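Local coordinates for protein N-acetylneuraminate lyase (Fusobacterium nucleatum subsp. nucleatum ATCC 25586, PDB 5ZKA) that is a lyase of the dihydrodipicolinate synthetase family, built on a TIM barrel with extra helices after the barrel, at residues 182-187 and 204-209; 189-194 and 214-219. One frame throughout, in Å; residues are numbered along the deposited sequence.

Interaction 1. Residues 182-187 and 204-209. With EDO (1,2-ethanediol), chain E.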
ATOM      1  N   GLY A 182      -3.760   5.135   0.629  1.00 39.54           N
ATOM      2  CA  GLY A 182      -2.702   4.162   0.413  1.00 37.04           C
ATOM      3  C   GLY A 182      -3.010   2.782   0.968  1.00 37.91           C
ATOM      4  O   GLY A 182      -2.096   2.047   1.355  1.00 42.50           O
ATOM      5  N   ASP A 183      -4.294   2.421   1.016  1.00 31.99           N
ATOM      6  CA  ASP A 183      -4.767   1.146   1.570  1.00 26.09           C
ATOM      7  C   ASP A 183      -4.941   0.166   0.409  1.00 29.31           C
ATOM      8  O   ASP A 183      -5.979   0.138  -0.251  1.00 26.81           O
ATOM      9  CB  ASP A 183      -6.068   1.359   2.346  1.00 28.38           C
ATOM     10  CG  ASP A 183      -6.595   0.083   2.975  1.00 30.21           C
ATOM     11  OD1 ASP A 183      -6.074  -1.009   2.656  1.00 29.45           O
ATOM     12  OD2 ASP A 183      -7.536   0.163   3.804  1.00 34.84           O
ATOM     13  N   PHE A 184      -3.916  -0.671   0.174  1.00 25.46           N
ATOM     14  CA  PHE A 184      -3.962  -1.566  -0.975  1.00 22.81           C
ATOM     15  C   PHE A 184      -4.776  -2.828  -0.724  1.00 23.32           C
ATOM     16  O   PHE A 184      -5.094  -3.541  -1.678  1.00 24.88           O
ATOM     17  CB  PHE A 184      -2.527  -1.915  -1.428  1.00 25.80           C
ATOM     18  CG  PHE A 184      -1.870  -0.811  -2.196  1.00 30.67           C
ATOM     19  CD1 PHE A 184      -1.452   0.343  -1.554  1.00 38.22           C
ATOM     20  CD2 PHE A 184      -1.688  -0.915  -3.563  1.00 34.10           C
ATOM     21  CE1 PHE A 184      -0.866   1.385  -2.272  1.00 39.65           C
ATOM     22  CE2 PHE A 184      -1.104   0.121  -4.286  1.00 35.81           C
ATOM     23  CZ  PHE A 184      -0.697   1.268  -3.641  1.00 31.49           C
ATOM     24  N   TYR A 185      -5.165  -3.114   0.521  1.00 24.69           N
ATOM     25  CA  TYR A 185      -6.174  -4.143   0.726  1.00 23.56           C
ATOM     26  C   TYR A 185      -7.536  -3.642   0.256  1.00 25.48           C
ATOM     27  O   TYR A 185      -8.231  -4.307  -0.527  1.00 25.09           O
ATOM     28  CB  TYR A 185      -6.205  -4.545   2.205  1.00 24.67           C
ATOM     29  CG  TYR A 185      -7.274  -5.555   2.576  1.00 27.72           C
ATOM     30  CD1 TYR A 185      -7.546  -6.658   1.771  1.00 23.80           C
ATOM     31  CD2 TYR A 185      -7.997  -5.408   3.748  1.00 30.31           C
ATOM     32  CE1 TYR A 185      -8.532  -7.593   2.127  1.00 28.25           C
ATOM     33  CE2 TYR A 185      -8.983  -6.337   4.122  1.00 36.69           C
ATOM     34  CZ  TYR A 185      -9.242  -7.426   3.307  1.00 29.90           C
ATOM     35  OH  TYR A 185     -10.222  -8.331   3.678  1.00 30.73           O
ATOM     36  N   LEU A 186      -7.922  -2.446   0.699  1.00 26.46           N
ATOM     37  CA  LEU A 186      -9.179  -1.871   0.227  1.00 28.33           C
ATOM     38  C   LEU A 186      -9.171  -1.709  -1.293  1.00 23.89           C
ATOM     39  O   LEU A 186     -10.196  -1.939  -1.950  1.00 24.70           O
ATOM     40  CB  LEU A 186      -9.431  -0.532   0.919  1.00 24.49           C
ATOM     41  CG  LEU A 186     -10.699   0.221   0.513  1.00 26.23           C
ATOM     42  CD1 LEU A 186     -11.946  -0.530   0.963  1.00 25.78           C
ATOM     43  CD2 LEU A 186     -10.666   1.631   1.094  1.00 28.37           C
ATOM     44  N   LEU A 187      -8.019  -1.334  -1.876  1.00 24.03           N
ATOM     45  CA  LEU A 187      -7.952  -1.180  -3.328  1.00 23.02           C
ATOM     46  C   LEU A 187      -8.267  -2.495  -4.025  1.00 27.18           C
ATOM     47  O   LEU A 187      -9.044  -2.529  -4.983  1.00 24.57           O
ATOM     48  CB  LEU A 187      -6.573  -0.657  -3.754  1.00 23.66           C
ATOM     49  CG  LEU A 187      -6.324  -0.536  -5.269  1.00 26.32           C
ATOM     50  CD1 LEU A 187      -7.402   0.314  -5.958  1.00 25.12           C
ATOM     51  CD2 LEU A 187      -4.913  -0.007  -5.573  1.00 25.30           C
ATOM     52  N   ASP A 204       1.025   8.878  -7.250  1.00 26.34           N
ATOM     53  CA  ASP A 204       1.953   8.657  -8.354  1.00 26.30           C
ATOM     54  C   ASP A 204       3.114   7.780  -7.935  1.00 25.65           C
ATOM     55  O   ASP A 204       3.667   7.039  -8.756  1.00 28.55           O
ATOM     56  CB  ASP A 204       2.530   9.982  -8.846  1.00 23.04           C
ATOM     57  CG  ASP A 204       1.465  10.972  -9.289  1.00 29.30           C
ATOM     58  OD1 ASP A 204       0.282  10.762  -8.957  1.00 31.88           O
ATOM     59  OD2 ASP A 204       1.836  11.966  -9.956  1.00 29.16           O
ATOM     60  N   GLU A 205       3.519   7.885  -6.673  1.00 21.26           N
ATOM     61  CA  GLU A 205       4.672   7.145  -6.187  1.00 28.06           C
ATOM     62  C   GLU A 205       4.346   5.686  -5.905  1.00 31.07           C
ATOM     63  O   GLU A 205       5.242   4.936  -5.512  1.00 26.83           O
ATOM     64  CB  GLU A 205       5.235   7.819  -4.928  1.00 26.43           C
ATOM     65  CG  GLU A 205       4.359   7.744  -3.687  1.00 26.62           C
ATOM     66  CD  GLU A 205       3.241   8.775  -3.661  1.00 36.89           C
ATOM     67  OE1 GLU A 205       3.109   9.576  -4.620  1.00 34.61           O
ATOM     68  OE2 GLU A 205       2.509   8.792  -2.651  1.00 41.75           O
ATOM     69  N   MET A 206       3.085   5.278  -6.073  1.00 23.55           N
ATOM     70  CA  MET A 206       2.666   3.888  -5.917  1.00 21.21           C
ATOM     71  C   MET A 206       1.930   3.388  -7.159  1.00 22.77           C
ATOM     72  O   MET A 206       1.056   2.524  -7.072  1.00 23.53           O
ATOM     73  CB  MET A 206       1.816   3.731  -4.664  1.00 21.81           C
ATOM     74  CG  MET A 206       2.536   4.315  -3.449  1.00 26.77           C
ATOM     75  SD  MET A 206       1.712   3.998  -1.875  1.00 35.06           S
ATOM     76  CE  MET A 206       0.226   4.963  -2.072  1.00 27.26           C
ATOM     77  N   LEU A 207       2.311   3.902  -8.335  1.00 22.63           N
ATOM     78  CA  LEU A 207       1.633   3.533  -9.573  1.00 23.94           C
ATOM     79  C   LEU A 207       1.826   2.058  -9.905  1.00 23.60           C
ATOM     80  O   LEU A 207       0.884   1.378 -10.326  1.00 27.03           O
ATOM     81  CB  LEU A 207       2.147   4.408 -10.720  1.00 21.88           C
ATOM     82  CG  LEU A 207       1.564   4.146 -12.113  1.00 25.40           C
ATOM     83  CD1 LEU A 207       0.030   4.240 -12.102  1.00 26.01           C
ATOM     84  CD2 LEU A 207       2.135   5.160 -13.102  1.00 24.90           C
ATOM     85  N   LEU A 208       3.036   1.538  -9.716  1.00 20.84           N
ATOM     86  CA  LEU A 208       3.282   0.146 -10.093  1.00 25.29           C
ATOM     87  C   LEU A 208       2.467  -0.828  -9.246  1.00 24.29           C
ATOM     88  O   LEU A 208       1.774  -1.685  -9.828  1.00 25.32           O
ATOM     89  CB  LEU A 208       4.784  -0.152 -10.039  1.00 24.72           C
ATOM     90  CG  LEU A 208       5.185  -1.626 -10.071  1.00 27.80           C
ATOM     91  CD1 LEU A 208       4.684  -2.328 -11.322  1.00 29.47           C
ATOM     92  CD2 LEU A 208       6.706  -1.713  -9.987  1.00 25.18           C
ATOM     93  N   PRO A 209       2.487  -0.773  -7.908  1.00 24.33           N
ATOM     94  CA  PRO A 209       1.656  -1.729  -7.151  1.00 24.47           C
ATOM     95  C   PRO A 209       0.170  -1.582  -7.434  1.00 22.77           C
ATOM     96  O   PRO A 209      -0.561  -2.580  -7.449  1.00 24.04           O
ATOM     97  CB  PRO A 209       1.989  -1.416  -5.683  1.00 27.43           C
ATOM     98  CG  PRO A 209       2.670  -0.076  -5.693  1.00 24.90           C
ATOM     99  CD  PRO A 209       3.365   0.017  -7.023  1.00 23.81           C
TER
HETATM  100  C1  EDO E 303       2.561  12.554  -6.014  1.00 51.44           C
HETATM  101  O1  EDO E 303       1.600  11.593  -5.663  1.00 47.78           O
HETATM  102  C2  EDO E 303       3.091  13.232  -4.756  1.00 54.70           C
HETATM  103  O2  EDO E 303       2.039  13.928  -4.143  1.00 57.80           O

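Interaction 2. Residues 189-194 and 214-219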
ATOM      1  N   ARG A 189     -10.024  -4.979  -2.748  1.00 24.49           N
ATOM      2  CA  ARG A 189     -11.418  -5.348  -2.482  1.00 22.17           C
ATOM      3  C   ARG A 189     -12.380  -4.571  -3.374  1.00 24.10           C
ATOM      4  O   ARG A 189     -13.367  -5.131  -3.862  1.00 24.31           O
ATOM      5  CB  ARG A 189     -11.766  -5.107  -1.008  1.00 22.04           C
ATOM      6  CG  ARG A 189     -11.077  -6.042  -0.003  1.00 23.63           C
ATOM      7  CD  ARG A 189     -11.748  -7.413   0.036  1.00 28.65           C
ATOM      8  NE  ARG A 189     -11.215  -8.290  -1.004  1.00 24.54           N
ATOM      9  CZ  ARG A 189     -11.796  -9.418  -1.385  1.00 27.21           C
ATOM     10  NH1 ARG A 189     -12.927  -9.815  -0.813  1.00 26.28           N
ATOM     11  NH2 ARG A 189     -11.256 -10.148  -2.348  1.00 27.03           N
ATOM     12  N   VAL A 190     -12.108  -3.283  -3.598  1.00 24.34           N
ATOM     13  CA  VAL A 190     -12.944  -2.485  -4.499  1.00 23.56           C
ATOM     14  C   VAL A 190     -12.826  -3.004  -5.927  1.00 25.62           C
ATOM     15  O   VAL A 190     -13.829  -3.132  -6.635  1.00 26.99           O
ATOM     16  CB  VAL A 190     -12.552  -0.999  -4.398  1.00 25.25           C
ATOM     17  CG1 VAL A 190     -13.288  -0.176  -5.459  1.00 25.88           C
ATOM     18  CG2 VAL A 190     -12.873  -0.473  -2.992  1.00 26.85           C
ATOM     19  N   ARG A 191     -11.600  -3.336  -6.360  1.00 25.54           N
ATOM     20  CA  ARG A 191     -11.404  -3.884  -7.702  1.00 25.46           C
ATOM     21  C   ARG A 191     -12.190  -5.170  -7.896  1.00 26.94           C
ATOM     22  O   ARG A 191     -12.818  -5.373  -8.943  1.00 25.55           O
ATOM     23  CB  ARG A 191      -9.911  -4.133  -7.972  1.00 23.75           C
ATOM     24  CG  ARG A 191      -9.620  -4.905  -9.269  1.00 26.83           C
ATOM     25  CD  ARG A 191      -9.743  -4.038 -10.536  1.00 24.54           C
ATOM     26  NE  ARG A 191     -11.119  -3.576 -10.755  1.00 26.54           N
ATOM     27  CZ  ARG A 191     -11.444  -2.532 -11.508  1.00 29.96           C
ATOM     28  NH1 ARG A 191     -10.489  -1.846 -12.134  1.00 26.16           N
ATOM     29  NH2 ARG A 191     -12.725  -2.165 -11.622  1.00 27.01           N
ATOM     30  N   LYS A 192     -12.170  -6.058  -6.894  1.00 26.40           N
ATOM     31  CA  LYS A 192     -12.888  -7.321  -7.031  1.00 28.25           C
ATOM     32  C   LYS A 192     -14.394  -7.124  -6.979  1.00 29.03           C
ATOM     33  O   LYS A 192     -15.132  -7.777  -7.721  1.00 33.13           O
ATOM     34  CB  LYS A 192     -12.464  -8.310  -5.945  1.00 34.59           C
ATOM     35  CG  LYS A 192     -13.009  -9.721  -6.205  1.00 41.20           C
ATOM     36  CD  LYS A 192     -13.518 -10.389  -4.951  1.00 50.35           C
ATOM     37  CE  LYS A 192     -14.529 -11.479  -5.286  1.00 54.82           C
ATOM     38  NZ  LYS A 192     -14.114 -12.310  -6.448  1.00 56.94           N
ATOM     39  N   ALA A 193     -14.871  -6.238  -6.106  1.00 27.89           N
ATOM     40  CA  ALA A 193     -16.309  -6.094  -5.916  1.00 27.48           C
ATOM     41  C   ALA A 193     -16.993  -5.367  -7.067  1.00 32.37           C
ATOM     42  O   ALA A 193     -18.196  -5.561  -7.283  1.00 32.65           O
ATOM     43  CB  ALA A 193     -16.588  -5.346  -4.614  1.00 27.39           C
ATOM     44  N   PHE A 194     -16.271  -4.517  -7.792  1.00 30.52           N
ATOM     45  CA  PHE A 194     -16.853  -3.653  -8.823  1.00 28.50           C
ATOM     46  C   PHE A 194     -16.026  -3.760 -10.101  1.00 30.48           C
ATOM     47  O   PHE A 194     -15.362  -2.801 -10.509  1.00 29.41           O
ATOM     48  CB  PHE A 194     -16.926  -2.211  -8.322  1.00 26.12           C
ATOM     49  CG  PHE A 194     -17.470  -2.093  -6.917  1.00 30.00           C
ATOM     50  CD1 PHE A 194     -18.812  -2.362  -6.652  1.00 35.24           C
ATOM     51  CD2 PHE A 194     -16.646  -1.733  -5.867  1.00 35.14           C
ATOM     52  CE1 PHE A 194     -19.316  -2.275  -5.360  1.00 29.51           C
ATOM     53  CE2 PHE A 194     -17.140  -1.647  -4.573  1.00 34.53           C
ATOM     54  CZ  PHE A 194     -18.470  -1.917  -4.320  1.00 30.64           C
ATOM     55  N   GLY A 214      -4.958  -3.957 -10.933  1.00 23.92           N
ATOM     56  CA  GLY A 214      -5.963  -3.794 -11.965  1.00 25.51           C
ATOM     57  C   GLY A 214      -6.612  -2.431 -12.073  1.00 24.78           C
ATOM     58  O   GLY A 214      -7.703  -2.337 -12.652  1.00 25.22           O
ATOM     59  N   VAL A 215      -5.985  -1.363 -11.566  1.00 28.14           N
ATOM     60  CA  VAL A 215      -6.572  -0.034 -11.791  1.00 27.62           C
ATOM     61  C   VAL A 215      -6.605   0.260 -13.299  1.00 29.36           C
ATOM     62  O   VAL A 215      -5.859  -0.320 -14.095  1.00 25.13           O
ATOM     63  CB  VAL A 215      -5.838   1.091 -11.039  1.00 25.25           C
ATOM     64  CG1 VAL A 215      -5.921   0.893  -9.534  1.00 25.69           C
ATOM     65  CG2 VAL A 215      -4.391   1.189 -11.493  1.00 23.97           C
ATOM     66  N   ASP A 216      -7.529   1.136 -13.689  1.00 30.00           N
ATOM     67  CA  ASP A 216      -7.766   1.458 -15.093  1.00 23.58           C
ATOM     68  C   ASP A 216      -6.950   2.643 -15.560  1.00 26.14           C
ATOM     69  O   ASP A 216      -6.973   2.974 -16.750  1.00 29.21           O
ATOM     70  CB  ASP A 216      -9.256   1.716 -15.305  1.00 27.03           C
ATOM     71  CG  ASP A 216     -10.091   0.516 -14.914  1.00 33.59           C
ATOM     72  OD1 ASP A 216     -10.175  -0.423 -15.732  1.00 35.97           O
ATOM     73  OD2 ASP A 216     -10.627   0.492 -13.783  1.00 27.72           O
ATOM     74  N   GLY A 217      -6.213   3.262 -14.650  1.00 27.84           N
ATOM     75  CA  GLY A 217      -5.412   4.417 -14.990  1.00 25.56           C
ATOM     76  C   GLY A 217      -4.944   5.098 -13.727  1.00 25.20           C
ATOM     77  O   GLY A 217      -4.956   4.504 -12.644  1.00 27.64           O
ATOM     78  N   ALA A 218      -4.546   6.355 -13.879  1.00 27.40           N
ATOM     79  CA  ALA A 218      -4.007   7.116 -12.764  1.00 25.78           C
ATOM     80  C   ALA A 218      -4.222   8.593 -13.036  1.00 30.16           C
ATOM     81  O   ALA A 218      -4.217   9.026 -14.188  1.00 28.58           O
ATOM     82  CB  ALA A 218      -2.511   6.830 -12.557  1.00 25.03           C
ATOM     83  N   ILE A 219      -4.420   9.355 -11.966  1.00 28.18           N
ATOM     84  CA  ILE A 219      -4.582  10.806 -12.022  1.00 22.62           C
ATOM     85  C   ILE A 219      -3.572  11.396 -11.043  1.00 23.61           C
ATOM     86  O   ILE A 219      -3.598  11.058  -9.855  1.00 25.01           O
ATOM     87  CB  ILE A 219      -6.021  11.215 -11.654  1.00 22.53           C
ATOM     88  CG1 ILE A 219      -7.000  10.599 -12.643  1.00 23.10           C
ATOM     89  CG2 ILE A 219      -6.179  12.727 -11.590  1.00 25.84           C
ATOM     90  CD1 ILE A 219      -8.470  10.552 -12.110  1.00 24.20           C
TER

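Interaction 1. Residues 182-187 and 204-209
Phe184 overlaps Met206 along the rim of its ring and reaches Pro209 with the neighbouring ring carbon. Phe184 CZ lies 3.7 Å from Met206 CB, while the bent end of the methionine runs on past CE1. Met206 SD is 4.9 Å from the centre of the Phe184 ring, at the ring edge, a Met-aromatic contact, and Met206 CE lies in the ring plane. With chi3 at -67°, the chain of Met206 turns its methyl across to 182-187, where Met206 CE comes within 3.9 Å of Gly182 CA. Beside it, Pro209 CB comes obliquely to Phe184 CE2 at 3.7 Å. Phe203 and an aromatic ring of another protein chain also meet the Phe184 ring, which places this apolar patch at the interface with that chain.

Next to it, Asp183 caps the helix that Phe184 begins. Leu186 N meets Asp183 OD1 at 3.1 Å, nearly straight but from above the carboxylate plane, and the same oxygen takes a weaker bond from Tyr185 N. Farther along, O1 of a 1,2-ethanediol molecule, probably from the crystallisation liquor, bridges Asp204 N and Glu205 OE1. What results is apolar packing between the N-terminal ends of two successive helices of a TIM barrel, one of them begun by an aspartate N-cap.

Interaction 2. Residues 189-194 and 214-219
Arg191 and Asp216 meet at about a right angle, with the guanidinium and carboxylate planes 82° apart; the salt bridge between them is a single N-to-O contact, not a parallel two-point pair. Arg191 NH1 reaches Asp216 OD2 at 2.9 Å; the oxygen sits in the guanidinium plane, but the nitrogen approaches it from above the plane of the carboxylate. The same NH1 gives a second bond to Gly214 O, also 2.9 Å, in which the donor stands above the carbonyl plane. Both acceptors lie at the guanidinium edge, near its plane, and with the bonds of NH2 they hold its rotation.

The arginine gets there by folding over: CG starts out anti to the backbone N (chi1 171°), then the chain bends at chi2 and again at chi3, bringing Arg191 CD to 3.4 Å from Gly214 O. Gly214 itself has a positive phi (87°), and the arginine CD packs closely against its carbonyl group.

The other amino group works on the arginine's own side of the contact. Arg191 NH2 binds Phe194 O at 2.9 Å, just past the end of the helix, and Lys197 O as well. Asp216 OD2 is likewise shared, accepting from Ile199 N in addition to the arginine. One guanidinium thus ties the exit of helix 184-193 to the turn entering strand 217-220, and its charge would probably be steadied by the carboxylate and the surrounding carbonyls. This is a salt bridge with added backbone bonds on the α-to-β loop side of a TIM barrel, at the N-terminal ends of the strands, the end opposite to that where barrels of this fold carry their active sites.

In the fold
Interactions 1 and 2 lie about 10 Å apart, centre to centre, on the same side of the chain's centre, and share helix 184-193: interaction 1 uses its beginning, interaction 2 its last turn. Their segments alternate along the chain, 182-187, 189-194, 204-209, 214-219, so helix 184-193 is held against helix 207-212 at one end and against the run into strand 217-220 at the other. They touch directly, Leu207 CD1 lying 3.7 Å from Ala218 CB and Leu187 CD1 3.9 Å from Val215 CG1. Together they join the helix after the barrel's sixth strand to the helix after the seventh and to the approach to the eighth, by apolar packing at one end and an ion pair at the other.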